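PDB 1J3W: giding protein-mglB from Thermus thermophilus, which probably acts as a guanyl-nucleotide exchange factor and molecular adaptor of the Roadblock/LC7 family, and is probably connected with gliding motility. Local coordinates for residues E18-T23 with A43-L48; L33-K38 with L104-F109; E79-E84 with V96-E101. One frame throughout, in Å; residues are numbered along the deposited sequence.

Contact 1: E18-T23 with A43-L48; sequences EVLEET and AHKEAL
Leu20 reaches from helix 10-27 onto the backbone of strand 41-46, and its branch CD1 makes the tight part of this contact. CD1 lies 3.7 Å from the carbonyl O of Ala43 and 4.0 Å from CB of the same residue, with the backbone at His44 next to it. CD1 is anti at chi2 (179°), which carries this methyl to the strand, while Leu20 CB stays nearer the helix, 4.1 Å from Lys45 CB. Ala32 of the adjoining strand also touches Leu20, and Tyr13, one of the earlier residues of the helix, covers Ala43; here the packing is buried and close, methyl against backbone and against the alanine methyl. The side toward solvent is looser. Lys45 folds back at chi2 (-64°) and lays its methylenes obliquely against Glu21, with Lys45 CG 3.8 Å from Glu21 CG. Their charged ends do not close a salt bridge: Lys45 NZ stays 4.3 Å from Glu21 OE1, which probably leaves a weak attraction but no fixed bond. No hydrogen bond joins the two segments; the helix rests on the strand by van der Waals packing, with a loose charge pairing at its edge. The side chains of His44 and Glu46 leave the strand away from the helix, and His44 ND1 donates to Glu46 OE2 over 2.7 Å, nearly in the ring plane and on the syn side of the carboxylate. Helix and strand run roughly alike in direction, 28° apart, their axes approaching to 7.9 Å. This is the N-terminal helix of the Roadblock/LC7 fold, packed lengthwise over an outer strand of the antiparallel sheet and flanked by helix 115-135, which Val19 and Thr23 touch.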
loop_
_atom_site.group_PDB
_atom_site.type_symbol
_atom_site.label_atom_id
_atom_site.label_comp_id
_atom_site.label_asym_id
_atom_site.label_seq_id
_atom_site.Cartn_x
_atom_site.Cartn_y
_atom_site.Cartn_z
ATOM N N GLU B 18 0.192 -20.711 -23.708
ATOM C CA GLU B 18 1.393 -21.352 -24.219
ATOM C C GLU B 18 2.634 -20.688 -23.625
ATOM O O GLU B 18 3.586 -21.373 -23.241
ATOM C CB GLU B 18 1.411 -21.283 -25.747
ATOM C CG GLU B 18 0.628 -22.419 -26.392
ATOM C CD GLU B 18 0.148 -22.087 -27.789
ATOM O OE1 GLU B 18 0.834 -21.306 -28.483
ATOM O OE2 GLU B 18 -0.911 -22.619 -28.194
ATOM N N VAL B 19 2.622 -19.360 -23.536
ATOM C CA VAL B 19 3.751 -18.646 -22.954
ATOM C C VAL B 19 3.912 -19.067 -21.494
ATOM O O VAL B 19 5.023 -19.350 -21.041
ATOM C CB VAL B 19 3.555 -17.116 -23.004
ATOM C CG1 VAL B 19 4.682 -16.426 -22.241
ATOM C CG2 VAL B 19 3.541 -16.635 -24.452
ATOM N N LEU B 20 2.805 -19.126 -20.760
ATOM C CA LEU B 20 2.876 -19.503 -19.349
ATOM C C LEU B 20 3.420 -20.911 -19.165
ATOM O O LEU B 20 4.266 -21.140 -18.299
ATOM C CB LEU B 20 1.501 -19.384 -18.682
ATOM C CG LEU B 20 0.892 -17.978 -18.627
ATOM C CD1 LEU B 20 -0.461 -18.054 -17.955
ATOM C CD2 LEU B 20 1.805 -17.020 -17.868
ATOM N N GLU B 21 2.945 -21.850 -19.978
ATOM C CA GLU B 21 3.401 -23.231 -19.894
ATOM C C GLU B 21 4.890 -23.352 -20.200
ATOM O O GLU B 21 5.627 -24.041 -19.488
ATOM C CB GLU B 21 2.597 -24.108 -20.858
ATOM C CG GLU B 21 1.150 -24.294 -20.436
ATOM C CD GLU B 21 0.301 -24.957 -21.502
ATOM O OE1 GLU B 21 -0.830 -25.377 -21.176
ATOM O OE2 GLU B 21 0.756 -25.053 -22.661
ATOM N N GLU B 22 5.328 -22.687 -21.262
ATOM C CA GLU B 22 6.732 -22.724 -21.653
ATOM C C GLU B 22 7.603 -22.097 -20.570
ATOM O O GLU B 22 8.688 -22.594 -20.265
ATOM C CB GLU B 22 6.928 -21.973 -22.973
ATOM C CG GLU B 22 6.210 -22.617 -24.152
ATOM C CD GLU B 22 6.232 -21.746 -25.394
ATOM O OE1 GLU B 22 5.704 -22.186 -26.439
ATOM O OE2 GLU B 22 6.771 -20.621 -25.325
ATOM N N THR B 23 7.120 -21.009 -19.979
ATOM C CA THR B 23 7.879 -20.322 -18.941
ATOM C C THR B 23 8.069 -21.216 -17.712
ATOM O O THR B 23 9.134 -21.211 -17.094
ATOM C CB THR B 23 7.191 -19.000 -18.566
ATOM O OG1 THR B 23 7.089 -18.187 -19.747
ATOM C CG2 THR B 23 8.007 -18.232 -17.531
ATOM N N ALA B 43 -5.255 -15.492 -17.015
ATOM C CA ALA B 43 -4.839 -16.826 -17.442
ATOM C C ALA B 43 -3.843 -17.336 -16.407
ATOM O O ALA B 43 -3.092 -16.549 -15.824
ATOM C CB ALA B 43 -4.177 -16.769 -18.816
ATOM N N HIS B 44 -3.843 -18.640 -16.158
ATOM C CA HIS B 44 -2.914 -19.206 -15.189
ATOM C C HIS B 44 -2.616 -20.659 -15.506
ATOM O O HIS B 44 -3.474 -21.386 -16.004
ATOM C CB HIS B 44 -3.468 -19.085 -13.763
ATOM C CG HIS B 44 -4.686 -19.915 -13.506
ATOM N ND1 HIS B 44 -4.621 -21.240 -13.129
ATOM C CD2 HIS B 44 -6.002 -19.606 -13.568
ATOM C CE1 HIS B 44 -5.844 -21.710 -12.967
ATOM N NE2 HIS B 44 -6.702 -20.739 -13.229
ATOM N N LYS B 45 -1.380 -21.065 -15.231
ATOM C CA LYS B 45 -0.943 -22.434 -15.452
ATOM C C LYS B 45 -0.050 -22.855 -14.300
ATOM O O LYS B 45 0.669 -22.033 -13.724
ATOM C CB LYS B 45 -0.197 -22.554 -16.784
ATOM C CG LYS B 45 -1.128 -22.434 -17.983
ATOM C CD LYS B 45 -2.130 -23.583 -18.005
ATOM C CE LYS B 45 -3.339 -23.251 -18.868
ATOM N NZ LYS B 45 -4.311 -24.385 -18.941
ATOM N N GLU B 46 -0.108 -24.136 -13.958
ATOM C CA GLU B 46 0.677 -24.667 -12.855
ATOM C C GLU B 46 1.556 -25.799 -13.341
ATOM O O GLU B 46 1.182 -26.530 -14.259
ATOM C CB GLU B 46 -0.245 -25.188 -11.749
ATOM C CG GLU B 46 -1.161 -24.131 -11.126
ATOM C CD GLU B 46 -2.322 -23.737 -12.024
ATOM O OE1 GLU B 46 -3.135 -24.622 -12.377
ATOM O OE2 GLU B 46 -2.426 -22.543 -12.371
ATOM N N ALA B 47 2.729 -25.941 -12.734
ATOM C CA ALA B 47 3.638 -27.017 -13.118
ATOM C C ALA B 47 3.002 -28.342 -12.723
ATOM O O ALA B 47 2.420 -28.460 -11.651
ATOM C CB ALA B 47 4.975 -26.851 -12.418
ATOM N N LEU B 48 3.123 -29.341 -13.592
ATOM C CA LEU B 48 2.537 -30.646 -13.324
ATOM C C LEU B 48 3.039 -31.279 -12.028
ATOM O O LEU B 48 2.311 -32.013 -11.364
ATOM C CB LEU B 48 2.816 -31.586 -14.502
ATOM C CG LEU B 48 2.212 -31.165 -15.845
ATOM C CD1 LEU B 48 2.600 -32.171 -16.919
ATOM C CD2 LEU B 48 0.696 -31.076 -15.721
#

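Contact 2: L33-K38 with L104-F109; sequences LLIDRK and LLVLVF
Leu33 and Ile35 are zipped to Val106 and Leu104 by four backbone hydrogen bonds, two at each hydrogen-bonded pair. The straightest runs from Ile35 N to Leu104 O at 2.9 Å, with an angle of 170° at the hydrogen. Between these pairs Leu34 faces Leu105 in a non-hydrogen-bonded pair, on the face covered by helix 115-135. Leu104 lies on the other face, and its CB rests 3.9 Å from Ile35 CG1. Farther out, its branch CD1 comes 4.2 Å from Ile35 CD1. The other branch, Leu104 CD2, lies 3.7 Å from Arg37 NH1, the arginine chain crossing it at about a right angle. Ile35 holds CG1 in the crowded position between backbone N and carbonyl carbon (chi1 70°), which swings CD1 over to Val106 CG2 at 4.0 Å. Replacing Ile35 by an alanine would probably open a gap beside Leu104 and Val106 and take away the surface on which Ala60 and Val63 of helix 56-69 rest. Leu33 completes this face, its CD1 standing 4.1 Å from Val106 CB. The pairing joins the first strand of the domain to the last, an antiparallel pair of neighbouring strands at the middle of the sheet with strand order 2-1-5-4-3, as in the Roadblock/LC7 fold.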
loop_
_atom_site.group_PDB
_atom_site.type_symbol
_atom_site.label_atom_id
_atom_site.label_comp_id
_atom_site.label_asym_id
_atom_site.label_seq_id
_atom_site.Cartn_x
_atom_site.Cartn_y
_atom_site.Cartn_z
ATOM N N LEU B 33 1.075 -16.818 -13.755
ATOM C CA LEU B 33 -0.207 -16.175 -14.001
ATOM C C LEU B 33 -0.060 -14.853 -14.715
ATOM O O LEU B 33 0.964 -14.180 -14.594
ATOM C CB LEU B 33 -0.940 -15.866 -12.692
ATOM C CG LEU B 33 -1.125 -16.847 -11.545
ATOM C CD1 LEU B 33 0.158 -16.933 -10.728
ATOM C CD2 LEU B 33 -2.266 -16.340 -10.663
ATOM N N LEU B 34 -1.094 -14.495 -15.468
ATOM C CA LEU B 34 -1.172 -13.202 -16.039
ATOM C C LEU B 34 -2.391 -12.596 -15.446
ATOM O O LEU B 34 -3.477 -13.157 -15.490
ATOM C CB LEU B 34 -1.352 -13.352 -17.549
ATOM C CG LEU B 34 -1.524 -12.002 -18.244
ATOM C CD1 LEU B 34 -0.226 -11.194 -18.271
ATOM C CD2 LEU B 34 -1.978 -12.132 -19.697
ATOM N N ILE B 35 -2.213 -11.463 -14.780
ATOM C CA ILE B 35 -3.318 -10.811 -14.086
ATOM C C ILE B 35 -3.414 -9.365 -14.538
ATOM O O ILE B 35 -2.456 -8.815 -15.070
ATOM C CB ILE B 35 -3.110 -10.845 -12.550
ATOM C CG1 ILE B 35 -1.956 -9.919 -12.142
ATOM C CG2 ILE B 35 -2.786 -12.272 -12.107
ATOM C CD1 ILE B 35 -1.755 -9.824 -10.640
ATOM N N ASP B 36 -4.574 -8.745 -14.358
ATOM C CA ASP B 36 -4.670 -7.350 -14.750
ATOM C C ASP B 36 -4.310 -6.530 -13.527
ATOM O O ASP B 36 -4.254 -7.055 -12.412
ATOM C CB ASP B 36 -6.066 -6.996 -15.304
ATOM C CG ASP B 36 -7.162 -6.976 -14.249
ATOM O OD1 ASP B 36 -8.322 -6.727 -14.641
ATOM O OD2 ASP B 36 -6.900 -7.197 -13.053
ATOM N N ARG B 37 -4.046 -5.244 -13.718
ATOM C CA ARG B 37 -3.654 -4.421 -12.588
ATOM C C ARG B 37 -4.748 -4.255 -11.533
ATOM O O ARG B 37 -4.515 -3.671 -10.476
ATOM C CB ARG B 37 -3.146 -3.066 -13.090
ATOM C CG ARG B 37 -1.967 -3.202 -14.058
ATOM C CD ARG B 37 -1.297 -1.860 -14.322
ATOM N NE ARG B 37 -0.727 -1.309 -13.100
ATOM C CZ ARG B 37 0.540 -1.455 -12.719
ATOM N NH1 ARG B 37 1.396 -2.132 -13.470
ATOM N NH2 ARG B 37 0.948 -0.929 -11.573
ATOM N N LYS B 38 -5.939 -4.783 -11.813
ATOM C CA LYS B 38 -7.046 -4.716 -10.864
ATOM C C LYS B 38 -7.124 -5.982 -10.007
ATOM O O LYS B 38 -7.924 -6.061 -9.074
ATOM C CB LYS B 38 -8.381 -4.525 -11.593
ATOM C CG LYS B 38 -8.516 -3.216 -12.350
ATOM C CD LYS B 38 -9.905 -3.099 -12.962
ATOM C CE LYS B 38 -10.036 -1.852 -13.820
ATOM N NZ LYS B 38 -11.396 -1.739 -14.414
ATOM N N LEU B 104 0.108 -7.860 -15.543
ATOM C CA LEU B 104 1.307 -8.262 -14.821
ATOM C C LEU B 104 1.534 -9.760 -14.932
ATOM O O LEU B 104 0.587 -10.542 -14.838
ATOM C CB LEU B 104 1.160 -7.927 -13.336
ATOM C CG LEU B 104 0.938 -6.466 -12.930
ATOM C CD1 LEU B 104 0.479 -6.387 -11.482
ATOM C CD2 LEU B 104 2.221 -5.688 -13.130
ATOM N N LEU B 105 2.789 -10.146 -15.135
ATOM C CA LEU B 105 3.165 -11.554 -15.178
ATOM C C LEU B 105 3.607 -11.884 -13.757
ATOM O O LEU B 105 4.379 -11.135 -13.160
ATOM C CB LEU B 105 4.347 -11.792 -16.117
ATOM C CG LEU B 105 5.005 -13.168 -15.920
ATOM C CD1 LEU B 105 4.057 -14.279 -16.368
ATOM C CD2 LEU B 105 6.303 -13.222 -16.690
ATOM N N VAL B 106 3.114 -12.990 -13.219
ATOM C CA VAL B 106 3.465 -13.412 -11.868
ATOM C C VAL B 106 4.015 -14.838 -11.889
ATOM O O VAL B 106 3.402 -15.731 -12.465
ATOM C CB VAL B 106 2.230 -13.400 -10.936
ATOM C CG1 VAL B 106 2.633 -13.836 -9.529
ATOM C CG2 VAL B 106 1.600 -12.004 -10.915
ATOM N N LEU B 107 5.185 -15.039 -11.291
ATOM C CA LEU B 107 5.769 -16.374 -11.198
ATOM C C LEU B 107 6.041 -16.659 -9.732
ATOM O O LEU B 107 6.655 -15.847 -9.040
ATOM C CB LEU B 107 7.086 -16.477 -11.971
ATOM C CG LEU B 107 7.041 -16.278 -13.488
ATOM C CD1 LEU B 107 8.448 -16.387 -14.072
ATOM C CD2 LEU B 107 6.135 -17.338 -14.113
ATOM N N VAL B 108 5.556 -17.798 -9.255
ATOM C CA VAL B 108 5.787 -18.222 -7.877
ATOM C C VAL B 108 6.766 -19.379 -8.001
ATOM O O VAL B 108 6.530 -20.319 -8.769
ATOM C CB VAL B 108 4.495 -18.717 -7.207
ATOM C CG1 VAL B 108 4.814 -19.306 -5.833
ATOM C CG2 VAL B 108 3.508 -17.565 -7.081
ATOM N N PHE B 109 7.860 -19.318 -7.251
ATOM C CA PHE B 109 8.868 -20.361 -7.361
ATOM C C PHE B 109 9.471 -20.743 -6.025
ATOM O O PHE B 109 9.305 -20.034 -5.032
ATOM C CB PHE B 109 9.970 -19.895 -8.330
ATOM C CG PHE B 109 10.681 -18.629 -7.902
ATOM C CD1 PHE B 109 11.846 -18.689 -7.139
ATOM C CD2 PHE B 109 10.187 -17.373 -8.265
ATOM C CE1 PHE B 109 12.509 -17.518 -6.743
ATOM C CE2 PHE B 109 10.840 -16.201 -7.875
ATOM C CZ PHE B 109 11.999 -16.271 -7.115
#

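Contact 3: E79-E84 with V96-E101; sequences EARFQE and VDEAGE
Arg81 and Glu98 form the main charged link. The guanidinium grips the carboxylate side-on, NE donating to Glu98 OE2 over 3.0 Å while NH2 donates to Glu98 OE1 over an equal 3.0 Å. The two planes stand 83° apart, and both donors reach the oxygens from above the carboxylate plane. Arg81 CG takes the position between backbone N and carbonyl carbon (chi1 62°), and from there an extended chain carries the guanidinium to the turn after strand 93-98. At that turn Arg81 NH2 also donates to the backbone O of Glu101 over 3.1 Å. Glu101 OE1, 3.2 Å from Arg81 NH2, adds charge attraction alone, for it lies well out of the guanidinium plane. A water accepts from Arg81 NH1 and donates to the same Glu101 O, bridging them. Arg37 comes close to Arg81, and the two glutamates probably offset this gathering of positive charge.

Backbone pairing holds the other end. Glu98 N donates to Gln83 O at 3.0 Å, and Glu84 faces Asp97 in an antiparallel non-hydrogen-bonded pair, where strand 84-88 begins at the edge of the chain's sheet. Beyond it Glu84 pairs with a strand of the second subunit, making the sheet continuous across the interface, as in Roadblock/LC7 dimers. Phe82 turns its ring from strand 93-98 and meets His87 of the second subunit.

Among the uncharged side chains, Gln83 bends at chi2 and sets CG 3.4 Å from Glu98 OE2, with a weak bond from its NE2 to that oxygen.

Like charges lie near each other without touching: Glu84 OE2 is 4.5 Å from Asp97 OD2. Tyr95 OH bonds to the former, while Ser126 OG and the salt-bridging Lys123 NZ hold the latter against helix 115-135.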
loop_
_atom_site.group_PDB
_atom_site.type_symbol
_atom_site.label_atom_id
_atom_site.label_comp_id
_atom_site.label_asym_id
_atom_site.label_seq_id
_atom_site.Cartn_x
_atom_site.Cartn_y
_atom_site.Cartn_z
ATOM N N GLU B 79 10.448 7.437 -10.639
ATOM C CA GLU B 79 9.829 6.465 -11.537
ATOM C C GLU B 79 8.308 6.571 -11.454
ATOM O O GLU B 79 7.767 6.991 -10.434
ATOM C CB GLU B 79 10.226 5.044 -11.126
ATOM C CG GLU B 79 11.712 4.740 -11.139
ATOM C CD GLU B 79 12.251 4.514 -12.536
ATOM O OE1 GLU B 79 11.457 4.154 -13.432
ATOM O OE2 GLU B 79 13.473 4.678 -12.728
ATOM N N ALA B 80 7.621 6.187 -12.524
ATOM C CA ALA B 80 6.163 6.209 -12.514
ATOM C C ALA B 80 5.726 5.025 -11.651
ATOM O O ALA B 80 4.774 5.111 -10.879
ATOM C CB ALA B 80 5.623 6.061 -13.927
ATOM N N ARG B 81 6.449 3.919 -11.794
ATOM C CA ARG B 81 6.176 2.712 -11.032
ATOM C C ARG B 81 7.297 1.720 -11.297
ATOM O O ARG B 81 8.088 1.904 -12.221
ATOM C CB ARG B 81 4.823 2.118 -11.439
ATOM C CG ARG B 81 4.719 1.689 -12.888
ATOM C CD ARG B 81 3.256 1.487 -13.270
ATOM N NE ARG B 81 3.097 0.875 -14.582
ATOM C CZ ARG B 81 1.929 0.744 -15.204
ATOM N NH1 ARG B 81 0.813 1.188 -14.633
ATOM N NH2 ARG B 81 1.873 0.156 -16.390
ATOM N N PHE B 82 7.391 0.687 -10.468
ATOM C CA PHE B 82 8.420 -0.320 -10.673
ATOM C C PHE B 82 7.898 -1.301 -11.707
ATOM O O PHE B 82 6.753 -1.739 -11.631
ATOM C CB PHE B 82 8.725 -1.046 -9.364
ATOM C CG PHE B 82 9.371 -0.172 -8.330
ATOM C CD1 PHE B 82 10.623 0.386 -8.560
ATOM C CD2 PHE B 82 8.725 0.096 -7.129
ATOM C CE1 PHE B 82 11.226 1.200 -7.603
ATOM C CE2 PHE B 82 9.316 0.907 -6.169
ATOM C CZ PHE B 82 10.569 1.460 -6.403
ATOM N N GLN B 83 8.736 -1.636 -12.678
ATOM C CA GLN B 83 8.335 -2.565 -13.723
ATOM C C GLN B 83 8.562 -4.015 -13.324
ATOM O O GLN B 83 7.741 -4.878 -13.620
ATOM C CB GLN B 83 9.101 -2.277 -15.018
ATOM C CG GLN B 83 8.616 -1.059 -15.804
ATOM C CD GLN B 83 8.841 0.251 -15.077
ATOM O OE1 GLN B 83 9.941 0.528 -14.598
ATOM N NE2 GLN B 83 7.800 1.075 -15.004
ATOM N N GLU B 84 9.673 -4.274 -12.642
ATOM C CA GLU B 84 10.029 -5.624 -12.227
ATOM C C GLU B 84 10.267 -5.669 -10.724
ATOM O O GLU B 84 10.904 -4.779 -10.164
ATOM C CB GLU B 84 11.299 -6.052 -12.969
ATOM C CG GLU B 84 11.706 -7.499 -12.812
ATOM C CD GLU B 84 12.960 -7.819 -13.605
ATOM O OE1 GLU B 84 13.983 -7.135 -13.398
ATOM O OE2 GLU B 84 12.927 -8.749 -14.438
ATOM N N VAL B 96 7.464 -10.619 -10.306
ATOM C CA VAL B 96 6.383 -9.900 -10.960
ATOM C C VAL B 96 6.987 -8.932 -11.968
ATOM O O VAL B 96 7.934 -8.209 -11.654
ATOM C CB VAL B 96 5.538 -9.104 -9.945
ATOM C CG1 VAL B 96 4.403 -8.385 -10.660
ATOM C CG2 VAL B 96 4.985 -10.041 -8.887
ATOM N N ASP B 97 6.450 -8.922 -13.183
ATOM C CA ASP B 97 6.955 -8.023 -14.208
ATOM C C ASP B 97 5.785 -7.512 -15.035
ATOM O O ASP B 97 4.811 -8.226 -15.264
ATOM C CB ASP B 97 7.968 -8.752 -15.100
ATOM C CG ASP B 97 8.747 -7.805 -16.006
ATOM O OD1 ASP B 97 8.861 -6.604 -15.679
ATOM O OD2 ASP B 97 9.262 -8.270 -17.041
ATOM N N GLU B 98 5.872 -6.258 -15.455
ATOM C CA GLU B 98 4.817 -5.668 -16.257
ATOM C C GLU B 98 4.693 -6.359 -17.603
ATOM O O GLU B 98 5.695 -6.639 -18.268
ATOM C CB GLU B 98 5.086 -4.179 -16.483
ATOM C CG GLU B 98 4.664 -3.285 -15.339
ATOM C CD GLU B 98 4.821 -1.812 -15.672
ATOM O OE1 GLU B 98 4.428 -1.411 -16.786
ATOM O OE2 GLU B 98 5.327 -1.060 -14.818
ATOM N N ALA B 99 3.456 -6.642 -17.992
ATOM C CA ALA B 99 3.167 -7.262 -19.280
ATOM C C ALA B 99 2.297 -6.226 -19.977
ATOM O O ALA B 99 1.080 -6.377 -20.080
ATOM C CB ALA B 99 2.402 -8.565 -19.088
ATOM N N GLY B 100 2.935 -5.160 -20.442
ATOM C CA GLY B 100 2.192 -4.100 -21.087
ATOM C C GLY B 100 1.733 -3.138 -20.013
ATOM O O GLY B 100 2.070 -3.296 -18.838
ATOM N N GLU B 101 0.942 -2.148 -20.399
ATOM C CA GLU B 101 0.473 -1.150 -19.453
ATOM C C GLU B 101 -0.634 -1.584 -18.502
ATOM O O GLU B 101 -0.812 -0.976 -17.450
ATOM C CB GLU B 101 0.010 0.095 -20.212
ATOM C CG GLU B 101 1.136 0.852 -20.887
ATOM C CD GLU B 101 2.174 1.335 -19.894
ATOM O OE1 GLU B 101 1.806 2.100 -18.977
ATOM O OE2 GLU B 101 3.355 0.947 -20.027
HETATM O O HOH W 1 -1.624 1.326 -16.450
HETATM O O HOH W 2 6.072 -5.398 -11.401
#

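Overall arrangement
From the N terminus the chain runs through helix 10-27 and strand 31-36 before strand 41-46 comes back beneath the helix and closes contact 1. By then contact 2 has opened at 33-38, and it stays open until strand 103-109 arrives, so contacts 1 and 2 cross. Contact 3 opens and closes within that long excursion, tying the loop after helix 71-76 to strand 93-98 and the turn that follows it. All three meet one sheet: contact 2 sits at its middle, with contacts 1 and 3 some 20 Å apart, centre to centre, toward its two edges. Ala43 O with Leu34 N, and Leu105 N with Asp97 O, make the probable backbone hydrogen bonds between neighbouring contacts.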